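Local coordinates for putative exported protein (Peptoclostridium difficile, PDB 5TTA), which is of unknown function but is probably exported, carries a DUF5780 domain of the E-set clan and packs with a second copy of itself, at residues 135-138 / 139-142; 153-156 / 157-160; 168-171 / 172-176; 213-216 / 217-221. All blocks are in the same frame, centred on the assembly; numbering follows the deposited sequence.

Interaction 1 of 4, residues 135-138 / 139-142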
loop_
_atom_site.group_PDB
_atom_site.type_symbol
_atom_site.label_atom_id
_atom_site.label_comp_id
_atom_site.label_asym_id
_atom_site.label_seq_id
_atom_site.Cartn_x
_atom_site.Cartn_y
_atom_site.Cartn_z
ATOM N N ARG A 135 -9.264 -3.961 -16.049
ATOM C CA ARG A 135 -9.304 -2.765 -15.214
ATOM C C ARG A 135 -7.898 -2.188 -15.103
ATOM O O ARG A 135 -6.935 -2.940 -14.906
ATOM C CB ARG A 135 -9.901 -3.115 -13.849
ATOM C CG ARG A 135 -10.283 -1.931 -13.006
ATOM C CD ARG A 135 -11.204 -2.351 -11.861
ATOM N NE ARG A 135 -10.445 -2.836 -10.715
ATOM C CZ ARG A 135 -10.039 -2.062 -9.713
ATOM N NH1 ARG A 135 -10.322 -0.764 -9.714
ATOM N NH2 ARG A 135 -9.347 -2.587 -8.711
ATOM N N LYS A 136 -7.773 -0.868 -15.280
ATOM C CA LYS A 136 -6.449 -0.239 -15.257
ATOM C C LYS A 136 -5.776 -0.416 -13.901
ATOM O O LYS A 136 -4.601 -0.793 -13.826
ATOM C CB LYS A 136 -6.542 1.253 -15.615
ATOM C CG LYS A 136 -5.165 2.001 -15.713
ATOM C CD LYS A 136 -5.396 3.499 -15.877
ATOM C CE LYS A 136 -4.152 4.330 -16.272
ATOM N NZ LYS A 136 -2.884 3.875 -15.639
HETATM N N MSE A 137 -6.498 -0.165 -12.814
HETATM C CA MSE A 137 -5.900 -0.318 -11.494
HETATM C C MSE A 137 -6.057 -1.766 -11.033
HETATM O O MSE A 137 -6.451 -2.022 -9.896
HETATM C CB MSE A 137 -6.526 0.639 -10.478
HETATM C CG MSE A 137 -6.292 2.121 -10.737
HETATM SE SE MSE A 137 -7.347 3.215 -9.484
HETATM C CE MSE A 137 -6.489 2.638 -7.810
ATOM N N GLN A 138 -5.740 -2.702 -11.937
ATOM C CA GLN A 138 -5.859 -4.126 -11.627
ATOM C C GLN A 138 -4.995 -4.509 -10.430
ATOM O O GLN A 138 -5.402 -5.326 -9.598
ATOM C CB GLN A 138 -5.483 -4.965 -12.853
ATOM C CG GLN A 138 -5.947 -6.419 -12.776
ATOM C CD GLN A 138 -7.456 -6.574 -12.990
ATOM O OE1 GLN A 138 -8.202 -6.831 -12.041
ATOM N NE2 GLN A 138 -7.907 -6.426 -14.248
ATOM N N GLN A 139 -3.806 -3.911 -10.319
ATOM C CA GLN A 139 -2.940 -4.156 -9.171
ATOM C C GLN A 139 -3.622 -3.816 -7.850
ATOM O O GLN A 139 -3.249 -4.369 -6.808
ATOM C CB GLN A 139 -1.635 -3.353 -9.316
ATOM C CG GLN A 139 -1.688 -1.892 -8.811
ATOM C CD GLN A 139 -2.001 -0.867 -9.905
ATOM O OE1 GLN A 139 -1.518 -0.974 -11.037
ATOM N NE2 GLN A 139 -2.812 0.135 -9.561
ATOM N N SER A 140 -4.628 -2.910 -7.868
ATOM C CA SER A 140 -5.309 -2.506 -6.652
ATOM C C SER A 140 -6.603 -3.296 -6.488
ATOM O O SER A 140 -7.242 -3.661 -7.483
ATOM C CB SER A 140 -5.613 -1.000 -6.681
ATOM O OG SER A 140 -5.905 -0.499 -5.388
ATOM N N PRO A 141 -7.010 -3.603 -5.257
ATOM C CA PRO A 141 -8.295 -4.277 -5.059
ATOM C C PRO A 141 -9.432 -3.375 -5.495
ATOM O O PRO A 141 -9.355 -2.146 -5.326
ATOM C CB PRO A 141 -8.336 -4.543 -3.546
ATOM C CG PRO A 141 -7.375 -3.564 -2.953
ATOM C CD PRO A 141 -6.306 -3.358 -3.985
ATOM N N PRO A 142 -10.491 -3.940 -6.073
ATOM C CA PRO A 142 -11.624 -3.116 -6.511
ATOM C C PRO A 142 -12.228 -2.335 -5.351
ATOM O O PRO A 142 -12.032 -2.658 -4.174
ATOM C CB PRO A 142 -12.620 -4.140 -7.075
ATOM C CG PRO A 142 -11.791 -5.345 -7.394
ATOM C CD PRO A 142 -10.696 -5.369 -6.370
#
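The guanidinium of R135 reaches over the turn that follows its strand and comes up against S140, P141 and P142. Its flat group lies between two layers of the same loop. M137 O sits over one face, 3.2 Å above the plane of the R135 guanidinium and toward the rim. P142 CB lies 3.9 Å above the opposite face, also offset toward the rim. S140 O comes instead at the edge, 2.7 Å from R135 NH2, but the angle is too poor for a hydrogen bond. The bend at chi3 (84°) turns NH2 toward S140 and P142. The firm polar partner of R135 is D74, which takes NH1 in a salt bridge.

M137 is a selenomethionine and is buried. Its chain also bends at chi3, and its CE methyl ends 3.9 Å from S140 CB. The Q139 chain slants across M137, with Q139 NE2 3.9 Å from M137 CB. S140 OG is buried here and has no polar partner in the model. The backbone is closed by one bond, S140 N to M137 O, at 2.9 Å and 145°.

Around the loop, M137 and S140 rest on helix 156-175, and P141 packs on W157 of the second subunit. M137 is also the centre of an inverse gamma turn. The whole is a type I beta turn, M137 to S140, run into a Pro-Pro step whose second proline, P142, is the N-cap of helix 143-150. It is the link between strand 131-135 and that helix.

Interaction 2 of 4, residues 153-156 / 157-160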
loop_
_atom_site.group_PDB
_atom_site.type_symbol
_atom_site.label_atom_id
_atom_site.label_comp_id
_atom_site.label_asym_id
_atom_site.label_seq_id
_atom_site.Cartn_x
_atom_site.Cartn_y
_atom_site.Cartn_z
ATOM N N GLN A 153 -15.789 -4.825 11.387
ATOM C CA GLN A 153 -15.571 -4.428 12.772
ATOM C C GLN A 153 -14.123 -4.682 13.172
ATOM O O GLN A 153 -13.593 -5.779 12.965
ATOM C CB GLN A 153 -16.516 -5.198 13.695
ATOM C CG GLN A 153 -16.169 -5.098 15.176
ATOM C CD GLN A 153 -17.152 -5.846 16.063
ATOM O OE1 GLN A 153 -18.036 -6.554 15.575
ATOM N NE2 GLN A 153 -17.002 -5.689 17.374
ATOM N N GLY A 154 -13.484 -3.674 13.750
ATOM C CA GLY A 154 -12.106 -3.829 14.150
ATOM C C GLY A 154 -11.678 -2.764 15.132
ATOM O O GLY A 154 -12.501 -2.042 15.698
ATOM N N LYS A 155 -10.367 -2.687 15.330
ATOM C CA LYS A 155 -9.772 -1.678 16.189
ATOM C C LYS A 155 -9.767 -0.321 15.496
ATOM O O LYS A 155 -9.702 -0.227 14.266
ATOM C CB LYS A 155 -8.344 -2.076 16.554
ATOM C CG LYS A 155 -8.189 -3.493 17.091
ATOM C CD LYS A 155 -8.644 -3.572 18.537
ATOM C CE LYS A 155 -8.118 -4.828 19.224
ATOM N NZ LYS A 155 -8.433 -4.835 20.687
ATOM N N ALA A 156 -9.817 0.741 16.304
ATOM C CA ALA A 156 -9.887 2.091 15.743
ATOM C C ALA A 156 -8.658 2.415 14.908
ATOM O O ALA A 156 -8.754 3.066 13.863
ATOM C CB ALA A 156 -10.039 3.113 16.867
ATOM N N TRP A 157 -7.486 1.980 15.361
ATOM C CA TRP A 157 -6.260 2.285 14.643
ATOM C C TRP A 157 -6.164 1.501 13.344
ATOM O O TRP A 157 -5.465 1.932 12.417
ATOM C CB TRP A 157 -5.064 2.004 15.548
ATOM C CG TRP A 157 -4.997 0.586 16.013
ATOM C CD1 TRP A 157 -5.671 0.028 17.061
ATOM C CD2 TRP A 157 -4.199 -0.458 15.444
ATOM N NE1 TRP A 157 -5.341 -1.302 17.177
ATOM C CE2 TRP A 157 -4.443 -1.624 16.193
ATOM C CE3 TRP A 157 -3.305 -0.519 14.369
ATOM C CZ2 TRP A 157 -3.827 -2.836 15.902
ATOM C CZ3 TRP A 157 -2.695 -1.722 14.083
ATOM C CH2 TRP A 157 -2.956 -2.865 14.847
ATOM N N VAL A 158 -6.874 0.376 13.255
ATOM C CA VAL A 158 -6.881 -0.422 12.032
ATOM C C VAL A 158 -7.696 0.264 10.947
ATOM O O VAL A 158 -7.301 0.290 9.772
ATOM C CB VAL A 158 -7.398 -1.836 12.336
ATOM C CG1 VAL A 158 -7.462 -2.659 11.065
ATOM C CG2 VAL A 158 -6.487 -2.496 13.359
ATOM N N GLU A 159 -8.839 0.839 11.315
ATOM C CA GLU A 159 -9.598 1.615 10.342
ATOM C C GLU A 159 -8.792 2.819 9.857
ATOM O O GLU A 159 -8.785 3.126 8.657
ATOM C CB GLU A 159 -10.936 2.049 10.942
ATOM C CG GLU A 159 -12.016 2.380 9.907
ATOM C CD GLU A 159 -12.435 1.179 9.051
ATOM O OE1 GLU A 159 -12.494 1.322 7.808
ATOM O OE2 GLU A 159 -12.712 0.094 9.618
ATOM N N ASN A 160 -8.075 3.496 10.765
ATOM C CA ASN A 160 -7.312 4.672 10.355
ATOM C C ASN A 160 -6.129 4.284 9.482
ATOM O O ASN A 160 -5.730 5.057 8.605
ATOM C CB ASN A 160 -6.863 5.470 11.579
ATOM C CG ASN A 160 -8.040 6.044 12.366
ATOM O OD1 ASN A 160 -9.160 6.141 11.852
ATOM N ND2 ASN A 160 -7.789 6.431 13.615
#
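K155 O receives two backbone N-H groups from the first turn of helix 156-175. E159 N gives the straighter bond, 3.3 Å long at 160°. V158 N gives a weak one, 3.1 Å at 130°. One residue on, N160 N bonds to A156 O at 3.2 Å. E159 N to K155 O and N160 N to A156 O are the first i to i+4 bonds of the helix; the weak V158 N bond is i to i+3. K155 holds the N-cap position.

The side chain of N160 folds back over the A156 carbonyl, with its CG 3.4 Å from A156 O. Its amide nitrogen ND2 donates a hydrogen bond to OE1 of Q96 of the second subunit.

Packing lies outside this polar core. K155 and W157 run side by side and point the same way. K155 CB touches the indole at W157 NE1, 3.2 Å away, at an oblique angle to the ring. W157 CG stands between its backbone N and carbonyl carbon (chi1 59°), which swings the indole back toward K155. V158 CG2 sits over the centre of the W157 indole, 3.5 Å above its plane, a CH-pi type of approach. V158 CG2 also reaches K155 CB at 3.7 Å.

The chemistry is thus that of a helix start. Main-chain bonds set the first turn. A156, W157 and V158 give apolar surface to the second subunit, and N160 adds a hydrogen bond.

Interaction 3 of 4, residues 168-171 / 172-176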
loop_
_atom_site.group_PDB
_atom_site.type_symbol
_atom_site.label_atom_id
_atom_site.label_comp_id
_atom_site.label_asym_id
_atom_site.label_seq_id
_atom_site.Cartn_x
_atom_site.Cartn_y
_atom_site.Cartn_z
HETATM N N MSE A 168 -3.334 6.938 -0.280
HETATM C CA MSE A 168 -2.062 6.699 -0.954
HETATM C C MSE A 168 -2.218 5.874 -2.230
HETATM O O MSE A 168 -1.569 6.157 -3.237
HETATM C CB MSE A 168 -1.085 6.016 0.001
HETATM C CG MSE A 168 -0.467 6.966 1.018
HETATM SE SE MSE A 168 0.305 8.555 0.170
HETATM C CE MSE A 168 -1.206 9.793 0.351
ATOM N N GLU A 169 -3.095 4.873 -2.188
ATOM C CA GLU A 169 -3.419 4.121 -3.396
ATOM C C GLU A 169 -4.016 5.036 -4.457
ATOM O O GLU A 169 -3.628 4.984 -5.629
ATOM C CB GLU A 169 -4.385 2.982 -3.067
ATOM C CG GLU A 169 -4.227 1.760 -3.959
ATOM C CD GLU A 169 -2.928 1.016 -3.698
ATOM O OE1 GLU A 169 -2.524 0.928 -2.518
ATOM O OE2 GLU A 169 -2.309 0.529 -4.671
ATOM N N LYS A 170 -4.954 5.895 -4.055
ATOM C CA LYS A 170 -5.542 6.838 -5.002
ATOM C C LYS A 170 -4.492 7.803 -5.550
ATOM O O LYS A 170 -4.487 8.099 -6.750
ATOM C CB LYS A 170 -6.693 7.591 -4.338
ATOM C CG LYS A 170 -7.462 8.507 -5.265
ATOM C CD LYS A 170 -8.747 9.018 -4.608
ATOM C CE LYS A 170 -8.468 10.117 -3.585
ATOM N NZ LYS A 170 -8.041 11.402 -4.220
ATOM N N GLU A 171 -3.571 8.285 -4.703
ATOM C CA GLU A 171 -2.572 9.239 -5.189
ATOM C C GLU A 171 -1.610 8.593 -6.186
ATOM O O GLU A 171 -1.250 9.209 -7.201
ATOM C CB GLU A 171 -1.799 9.863 -4.024
ATOM C CG GLU A 171 -2.516 11.024 -3.324
ATOM C CD GLU A 171 -2.610 12.292 -4.179
ATOM O OE1 GLU A 171 -2.195 12.274 -5.360
ATOM O OE2 GLU A 171 -3.101 13.320 -3.664
ATOM N N TYR A 172 -1.173 7.360 -5.909
ATOM C CA TYR A 172 -0.324 6.640 -6.854
ATOM C C TYR A 172 -1.023 6.483 -8.200
ATOM O O TYR A 172 -0.440 6.766 -9.255
ATOM C CB TYR A 172 0.060 5.281 -6.265
ATOM C CG TYR A 172 0.754 4.332 -7.220
ATOM C CD1 TYR A 172 2.143 4.333 -7.349
ATOM C CD2 TYR A 172 0.026 3.413 -7.974
ATOM C CE1 TYR A 172 2.786 3.449 -8.220
ATOM C CE2 TYR A 172 0.660 2.528 -8.845
ATOM C CZ TYR A 172 2.038 2.551 -8.963
ATOM O OH TYR A 172 2.666 1.679 -9.827
ATOM N N ALA A 173 -2.290 6.069 -8.179
ATOM C CA ALA A 173 -3.042 5.911 -9.418
ATOM C C ALA A 173 -3.175 7.234 -10.164
ATOM O O ALA A 173 -3.138 7.260 -11.398
ATOM C CB ALA A 173 -4.415 5.310 -9.119
ATOM N N LYS A 174 -3.317 8.352 -9.441
ATOM C CA LYS A 174 -3.381 9.654 -10.109
ATOM C C LYS A 174 -2.053 9.997 -10.788
ATOM O O LYS A 174 -2.028 10.539 -11.897
ATOM C CB LYS A 174 -3.790 10.737 -9.108
ATOM C CG LYS A 174 -5.323 10.906 -9.038
ATOM C CD LYS A 174 -5.865 11.144 -7.618
ATOM C CE LYS A 174 -5.787 12.601 -7.175
ATOM N NZ LYS A 174 -4.405 13.019 -6.804
ATOM N N GLN A 175 -0.938 9.655 -10.152
ATOM C CA GLN A 175 0.355 9.916 -10.772
ATOM C C GLN A 175 0.590 9.037 -11.997
ATOM O O GLN A 175 1.345 9.422 -12.898
ATOM C CB GLN A 175 1.453 9.716 -9.735
ATOM C CG GLN A 175 1.345 10.685 -8.580
ATOM C CD GLN A 175 2.444 10.480 -7.557
ATOM O OE1 GLN A 175 3.600 10.251 -7.913
ATOM N NE2 GLN A 175 2.083 10.538 -6.280
ATOM N N ASN A 176 -0.043 7.862 -12.051
ATOM C CA ASN A 176 0.056 6.963 -13.192
ATOM C C ASN A 176 -1.075 7.130 -14.207
ATOM O O ASN A 176 -1.270 6.243 -15.037
ATOM C CB ASN A 176 0.077 5.511 -12.715
ATOM C CG ASN A 176 1.383 5.137 -12.101
ATOM O OD1 ASN A 176 2.397 5.073 -12.789
ATOM N ND2 ASN A 176 1.379 4.905 -10.796
#
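E171 OE1 takes K174 NZ in a salt bridge of 2.7 Å, the shortest polar bond between the two segments. It is an i to i+3 pair on the last turns of helix 156-175. The ammonium meets OE1 from above the carboxylate plane, 55° out of it. The glutamate chain bends at chi2 (-70°) and the lysine chain bends at chi2, chi3 and chi4. These bends bring the two ends together; the chains cross at a slant.

K174 lies also across K170. K174 CD is 3.9 Å from K170 CG, and K170 NZ stands 4.7 Å from K174 NZ. The carboxylate of E171 probably eases the repulsion between these like charges.

Beneath the side chains, four i to i+4 backbone bonds run in step. They join Y172, A173, K174 and Q175 to M168, E169, K170 and E171. Y172 N to M168 O is nearly straight, 3.0 Å and 168°. Q175 CG lies 3.3 Å from E171 O, and the chain runs on extended from there.

One side of the helix faces the protein. A173 is buried there, touching M73 of strand 72-82 and M137 of the loop between strand 131-135 and helix 143-150.

N176 is the first residue to leave helical angles. Its backbone N still bonds to Y172 O, and its ND2 adds a weak bond to the same oxygen. N176 ND2 also lies over the centre of the Y172 ring, 3.0 Å above its plane.

Interaction 4 of 4, residues 213-216 / 217-221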
loop_
_atom_site.group_PDB
_atom_site.type_symbol
_atom_site.label_atom_id
_atom_site.label_comp_id
_atom_site.label_asym_id
_atom_site.label_seq_id
_atom_site.Cartn_x
_atom_site.Cartn_y
_atom_site.Cartn_z
ATOM N N VAL A 213 -14.950 4.956 -17.151
ATOM C CA VAL A 213 -13.627 5.494 -16.825
ATOM C C VAL A 213 -13.760 6.375 -15.596
ATOM O O VAL A 213 -14.830 6.922 -15.303
ATOM C CB VAL A 213 -12.930 6.294 -17.962
ATOM C CG1 VAL A 213 -12.927 5.557 -19.322
ATOM C CG2 VAL A 213 -13.457 7.696 -18.076
ATOM N N THR A 214 -12.647 6.515 -14.877
ATOM C CA THR A 214 -12.567 7.353 -13.686
ATOM C C THR A 214 -11.470 8.383 -13.912
ATOM O O THR A 214 -10.335 8.011 -14.223
ATOM C CB THR A 214 -12.244 6.527 -12.438
ATOM O OG1 THR A 214 -13.207 5.475 -12.290
ATOM C CG2 THR A 214 -12.244 7.428 -11.193
ATOM N N PHE A 215 -11.807 9.664 -13.778
ATOM C CA PHE A 215 -10.826 10.727 -13.992
ATOM C C PHE A 215 -10.104 11.063 -12.687
ATOM O O PHE A 215 -10.466 10.597 -11.598
ATOM C CB PHE A 215 -11.508 11.966 -14.591
ATOM C CG PHE A 215 -12.180 11.713 -15.916
ATOM C CD1 PHE A 215 -11.442 11.668 -17.097
ATOM C CD2 PHE A 215 -13.550 11.547 -15.993
ATOM C CE1 PHE A 215 -12.057 11.440 -18.322
ATOM C CE2 PHE A 215 -14.179 11.320 -17.216
ATOM C CZ PHE A 215 -13.434 11.272 -18.379
ATOM N N ASN A 216 -9.033 11.855 -12.812
ATOM C CA ASN A 216 -8.201 12.180 -11.659
ATOM C C ASN A 216 -8.943 12.972 -10.600
ATOM O O ASN A 216 -8.534 12.942 -9.436
ATOM C CB ASN A 216 -6.951 12.960 -12.086
ATOM C CG ASN A 216 -5.784 12.046 -12.385
ATOM O OD1 ASN A 216 -5.976 10.849 -12.614
ATOM N ND2 ASN A 216 -4.565 12.597 -12.391
ATOM N N ASP A 217 -10.013 13.680 -10.960
ATOM C CA ASP A 217 -10.762 14.394 -9.938
ATOM C C ASP A 217 -11.746 13.497 -9.189
ATOM O O ASP A 217 -12.483 13.996 -8.339
ATOM C CB ASP A 217 -11.494 15.593 -10.558
ATOM C CG ASP A 217 -12.614 15.184 -11.508
ATOM O OD1 ASP A 217 -12.611 14.050 -12.027
ATOM O OD2 ASP A 217 -13.511 16.016 -11.739
ATOM N N GLY A 218 -11.771 12.192 -9.475
ATOM C CA GLY A 218 -12.704 11.279 -8.857
ATOM C C GLY A 218 -13.998 11.049 -9.616
ATOM O O GLY A 218 -14.737 10.117 -9.276
ATOM N N SER A 219 -14.296 11.848 -10.642
ATOM C CA SER A 219 -15.541 11.669 -11.380
ATOM C C SER A 219 -15.496 10.423 -12.274
ATOM O O SER A 219 -14.439 10.007 -12.763
ATOM C CB SER A 219 -15.852 12.924 -12.199
ATOM O OG SER A 219 -14.855 13.170 -13.171
ATOM N N VAL A 220 -16.668 9.818 -12.478
ATOM C CA VAL A 220 -16.821 8.541 -13.174
ATOM C C VAL A 220 -17.753 8.751 -14.363
ATOM O O VAL A 220 -18.881 9.222 -14.191
ATOM C CB VAL A 220 -17.374 7.447 -12.237
ATOM C CG1 VAL A 220 -17.583 6.120 -12.991
ATOM C CG2 VAL A 220 -16.436 7.268 -11.024
ATOM N N TRP A 221 -17.269 8.439 -15.567
ATOM C CA TRP A 221 -18.077 8.413 -16.775
ATOM C C TRP A 221 -18.429 6.969 -17.105
ATOM O O TRP A 221 -17.551 6.098 -17.151
ATOM C CB TRP A 221 -17.332 9.061 -17.946
ATOM C CG TRP A 221 -18.063 8.967 -19.255
ATOM C CD1 TRP A 221 -18.966 9.877 -19.771
ATOM C CD2 TRP A 221 -17.949 7.928 -20.235
ATOM N NE1 TRP A 221 -19.416 9.450 -20.993
ATOM C CE2 TRP A 221 -18.811 8.258 -21.300
ATOM C CE3 TRP A 221 -17.214 6.748 -20.312
ATOM C CZ2 TRP A 221 -18.949 7.450 -22.432
ATOM C CZ3 TRP A 221 -17.349 5.953 -21.445
ATOM C CH2 TRP A 221 -18.205 6.304 -22.482
#
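F215 and W221 meet at the packed side of a tight beta hairpin, strands 205-215 and 220-222, whose type I turn carries a G1 beta bulge (a 3:5 hairpin). F215 CE2 lies 3.9 Å from W221 CB, an oblique approach to the phenyl ring. V213 CG2 sits 3.6 Å above one face of the F215 ring, toward its rim, and also touches W221 CB. P40 covers both F215 and W221, and K70 forms a cation-pi contact with F215.

The ladder is regular through two pairs. V213 and W221 make an antiparallel hydrogen-bonded pair, with V213 N to W221 O at 2.8 Å and the return bond from W221 N. T214 and V220 form the non-hydrogen-bonded pair beside it. F215 N to S219 O follows at 2.8 Å and 166°.

The other side is looser. T214 and V220 cross there, with T214 OG1 3.9 Å from V220 CG2, and V220 is exposed. The turn end, F215 to G218, also faces solvent. G218 N to F215 O closes it. G218 takes the left-handed region (phi 93°), as the bulge position of such a turn usually does.

D217 CG stands between its backbone N and carbonyl carbon (chi1 68°), which brings OD1 round to S219. D217 OD1 takes S219 N from above the carboxylate plane, an Asx turn. With its syn lone pair, D217 OD1 also accepts from S219 OG, at 2.7 Å.

How the interactions relate
The four contacts follow one another in series along the chain; none nests or crosses. Interaction 1 turns the chain from strand 131-135 into helix 143-150. Interaction 2 starts helix 156-175 and interaction 3 ends it, their centres about 23 Å apart. The end of that helix comes back against the loop of interaction 1: K136 NZ bonds to N176 O at 2.9 Å, and S140 OG packs on E169 CG. Interaction 4 closes the hairpin 205-215/220-222 and meets interaction 3 through a weak hydrogen bond from N216 ND2 to K174 O. Strand 72-82 pairs with the strands that lead into interactions 1 and 4, and its M73 packs on the helix of interaction 3. Interactions 1 and 2 both touch the second subunit.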